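Local coordinates for protein mitochondrial edited mRNA stability factor 1 (PDB 6NL1) that probably processes the 5' ends of mitochondrial mRNAs in Trypanosoma brucei as a Nudix-family enzyme, and probably helps to stabilise edited transcripts, at residues A[104-109]-A[172-177]. Numbering follows the deposited sequence.
Sequences WQTKAA and ITVYLF
Thr173 OG1 has two polar partners: Gln105 NE2 donates to it at 2.6 Å with an N-H...O angle of 157°, and Thr138 OG1 is hydrogen-bonded to it as well. OG1 lies nearly in the amide plane of Gln105, and the side chain, bent at chi2 (51°), turns the amide toward the neighbouring strand 171-178; its OE1 is bonded to Thr138 too, which fixes the rotation of the amide. The backbones form an antiparallel ladder. Trp104 and Val174 are a hydrogen-bonded pair, with Trp104 N to Val174 O at 2.7 Å and Val174 N to Trp104 O at 2.8 Å. Thr106 and Ile172 form the next, with Thr106 N to Ile172 O at 2.8 Å and Ile172 N to Thr106 O at 2.9 Å; Gln105 and Thr173 are the non-hydrogen-bonded pair between them. On the other face, Val174 CG2 approaches Trp104 CE3 obliquely at 3.8 Å, while Thr106 CG2 sits 3.7 Å above the centre of the indole. Where the first strand turns into helix 108-111, Ala108 CB meets Ile172 CG1 at 3.8 Å. The pairing of these two central strands therefore rests on backbone bonds, with the Gln105-Thr173 bond added on one face and mainly apolar Trp104, Val174 and Ile172 meeting helices 108-111 and 180-193 on the other.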
ATOM      1  N   TRP A 104     -11.376 -12.965  16.293  1.00 28.13           N
ATOM      2  CA  TRP A 104      -9.973 -13.095  16.644  1.00 28.52           C
ATOM      3  C   TRP A 104      -9.576 -11.827  17.388  1.00 33.71           C
ATOM      4  O   TRP A 104      -9.583 -10.743  16.802  1.00 29.57           O
ATOM      5  CB  TRP A 104      -9.133 -13.239  15.381  1.00 28.98           C
ATOM      6  CG  TRP A 104      -7.653 -13.290  15.624  1.00 31.17           C
ATOM      7  CD1 TRP A 104      -7.015 -13.783  16.729  1.00 26.32           C
ATOM      8  CD2 TRP A 104      -6.623 -12.827  14.741  1.00 28.84           C
ATOM      9  NE1 TRP A 104      -5.658 -13.662  16.583  1.00 29.40           N
ATOM     10  CE2 TRP A 104      -5.387 -13.079  15.372  1.00 31.44           C
ATOM     11  CE3 TRP A 104      -6.630 -12.226  13.476  1.00 24.52           C
ATOM     12  CZ2 TRP A 104      -4.159 -12.752  14.780  1.00 26.54           C
ATOM     13  CZ3 TRP A 104      -5.410 -11.900  12.888  1.00 28.93           C
ATOM     14  CH2 TRP A 104      -4.192 -12.166  13.541  1.00 26.99           C
ATOM     15  N   GLN A 105      -9.251 -11.968  18.675  1.00 30.56           N
ATOM     16  CA  GLN A 105      -8.865 -10.841  19.533  1.00 29.63           C
ATOM     17  C   GLN A 105      -7.349 -10.702  19.540  1.00 33.94           C
ATOM     18  O   GLN A 105      -6.649 -11.561  20.061  1.00 35.42           O
ATOM     19  CB  GLN A 105      -9.389 -11.039  20.963  1.00 30.19           C
ATOM     20  CG  GLN A 105      -9.128  -9.841  21.894  1.00 28.87           C
ATOM     21  CD  GLN A 105      -9.605  -8.513  21.293  1.00 47.13           C
ATOM     22  OE1 GLN A 105      -8.877  -7.512  21.280  1.00 35.23           O
ATOM     23  NE2 GLN A 105     -10.829  -8.506  20.794  1.00 23.97           N
ATOM     24  N   THR A 106      -6.835  -9.620  18.971  1.00 26.61           N
ATOM     25  CA  THR A 106      -5.401  -9.552  18.726  1.00 23.09           C
ATOM     26  C   THR A 106      -4.850  -8.122  18.830  1.00 25.17           C
ATOM     27  O   THR A 106      -5.475  -7.251  19.449  1.00 28.02           O
ATOM     28  CB  THR A 106      -5.065 -10.209  17.344  1.00 31.63           C
ATOM     29  OG1 THR A 106      -3.646 -10.336  17.175  1.00 31.49           O
ATOM     30  CG2 THR A 106      -5.664  -9.399  16.176  1.00 23.34           C
ATOM     31  N   LYS A 107      -3.684  -7.888  18.230  1.00 27.54           N
ATOM     32  CA  LYS A 107      -3.068  -6.560  18.180  1.00 25.76           C
ATOM     33  C   LYS A 107      -2.846  -6.133  16.738  1.00 29.49           C
ATOM     34  O   LYS A 107      -2.727  -6.975  15.853  1.00 30.32           O
ATOM     35  CB  LYS A 107      -1.704  -6.587  18.884  1.00 32.84           C
ATOM     36  CG  LYS A 107      -1.729  -7.134  20.299  1.00 43.65           C
ATOM     37  CD  LYS A 107      -2.304  -6.126  21.269  1.00 34.23           C
ATOM     38  CE  LYS A 107      -2.052  -6.553  22.713  1.00 37.10           C
ATOM     39  NZ  LYS A 107      -2.618  -5.552  23.670  1.00 42.89           N
ATOM     40  N   ALA A 108      -2.745  -4.828  16.504  1.00 22.15           N
ATOM     41  CA  ALA A 108      -2.573  -4.321  15.146  1.00 24.49           C
ATOM     42  C   ALA A 108      -1.306  -4.870  14.485  1.00 23.70           C
ATOM     43  O   ALA A 108      -1.240  -5.007  13.262  1.00 29.88           O
ATOM     44  CB  ALA A 108      -2.582  -2.798  15.135  1.00 18.88           C
ATOM     45  N   ALA A 109      -0.306  -5.190  15.296  1.00 20.38           N
ATOM     46  CA  ALA A 109       0.937  -5.747  14.777  1.00 31.54           C
ATOM     47  C   ALA A 109       0.648  -6.985  13.924  1.00 27.89           C
ATOM     48  O   ALA A 109       1.285  -7.198  12.900  1.00 36.75           O
ATOM     49  CB  ALA A 109       1.887  -6.091  15.923  1.00 27.65           C
ATOM     50  N   ILE A 172      -6.961  -4.966  18.566  1.00 27.45           N
ATOM     51  CA  ILE A 172      -7.814  -5.088  17.394  1.00 25.47           C
ATOM     52  C   ILE A 172      -8.671  -6.343  17.490  1.00 33.25           C
ATOM     53  O   ILE A 172      -8.175  -7.420  17.829  1.00 27.26           O
ATOM     54  CB  ILE A 172      -6.994  -5.134  16.083  1.00 27.77           C
ATOM     55  CG1 ILE A 172      -6.145  -3.859  15.931  1.00 29.12           C
ATOM     56  CG2 ILE A 172      -7.933  -5.317  14.859  1.00 21.20           C
ATOM     57  CD1 ILE A 172      -6.966  -2.569  15.656  1.00 19.82           C
ATOM     58  N   THR A 173      -9.964  -6.194  17.222  1.00 26.28           N
ATOM     59  CA  THR A 173     -10.848  -7.350  17.133  1.00 28.65           C
ATOM     60  C   THR A 173     -11.132  -7.614  15.661  1.00 23.95           C
ATOM     61  O   THR A 173     -11.608  -6.728  14.944  1.00 24.27           O
ATOM     62  CB  THR A 173     -12.179  -7.113  17.874  1.00 27.00           C
ATOM     63  OG1 THR A 173     -11.908  -6.693  19.215  1.00 29.26           O
ATOM     64  CG2 THR A 173     -13.011  -8.389  17.903  1.00 31.08           C
ATOM     65  N   VAL A 174     -10.831  -8.828  15.214  1.00 30.42           N
ATOM     66  CA  VAL A 174     -11.049  -9.221  13.828  1.00 28.22           C
ATOM     67  C   VAL A 174     -12.231 -10.174  13.746  1.00 33.06           C
ATOM     68  O   VAL A 174     -12.296 -11.147  14.491  1.00 31.03           O
ATOM     69  CB  VAL A 174      -9.799  -9.916  13.249  1.00 36.11           C
ATOM     70  CG1 VAL A 174     -10.049 -10.389  11.820  1.00 28.76           C
ATOM     71  CG2 VAL A 174      -8.589  -8.992  13.328  1.00 26.65           C
ATOM     72  N   TYR A 175     -13.172  -9.891  12.850  1.00 27.04           N
ATOM     73  CA  TYR A 175     -14.301 -10.789  12.635  1.00 29.35           C
ATOM     74  C   TYR A 175     -14.195 -11.487  11.286  1.00 34.47           C
ATOM     75  O   TYR A 175     -13.809 -10.874  10.292  1.00 31.62           O
ATOM     76  CB  TYR A 175     -15.625 -10.035  12.696  1.00 26.21           C
ATOM     77  CG  TYR A 175     -15.918  -9.382  14.020  1.00 29.18           C
ATOM     78  CD1 TYR A 175     -16.748  -9.996  14.952  1.00 29.16           C
ATOM     79  CD2 TYR A 175     -15.373  -8.147  14.336  1.00 33.18           C
ATOM     80  CE1 TYR A 175     -17.019  -9.393  16.155  1.00 33.94           C
ATOM     81  CE2 TYR A 175     -15.639  -7.541  15.530  1.00 32.22           C
ATOM     82  CZ  TYR A 175     -16.453  -8.159  16.438  1.00 34.85           C
ATOM     83  OH  TYR A 175     -16.706  -7.533  17.632  1.00 42.21           O
ATOM     84  N   LEU A 176     -14.549 -12.769  11.260  1.00 32.65           N
ATOM     85  CA  LEU A 176     -14.568 -13.538  10.025  1.00 25.42           C
ATOM     86  C   LEU A 176     -15.985 -14.036   9.775  1.00 36.67           C
ATOM     87  O   LEU A 176     -16.615 -14.612  10.667  1.00 26.24           O
ATOM     88  CB  LEU A 176     -13.613 -14.734  10.101  1.00 17.59           C
ATOM     89  CG  LEU A 176     -12.160 -14.573  10.589  1.00 40.31           C
ATOM     90  CD1 LEU A 176     -11.441 -15.905  10.463  1.00 37.97           C
ATOM     91  CD2 LEU A 176     -11.411 -13.519   9.827  1.00 42.83           C
ATOM     92  N   PHE A 177     -16.480 -13.798   8.561  1.00 25.11           N
ATOM     93  CA  PHE A 177     -17.797 -14.266   8.131  1.00 26.30           C
ATOM     94  C   PHE A 177     -17.638 -15.182   6.926  1.00 32.57           C
ATOM     95  O   PHE A 177     -17.087 -14.781   5.898  1.00 32.10           O
ATOM     96  CB  PHE A 177     -18.681 -13.086   7.716  1.00 30.45           C
ATOM     97  CG  PHE A 177     -18.806 -12.022   8.757  1.00 33.39           C
ATOM     98  CD1 PHE A 177     -19.858 -12.038   9.654  1.00 34.39           C
ATOM     99  CD2 PHE A 177     -17.862 -11.005   8.842  1.00 33.67           C
ATOM    100  CE1 PHE A 177     -19.976 -11.050  10.618  1.00 38.72           C
ATOM    101  CE2 PHE A 177     -17.972 -10.017   9.799  1.00 37.34           C
ATOM    102  CZ  PHE A 177     -19.031 -10.038  10.691  1.00 31.80           C
TER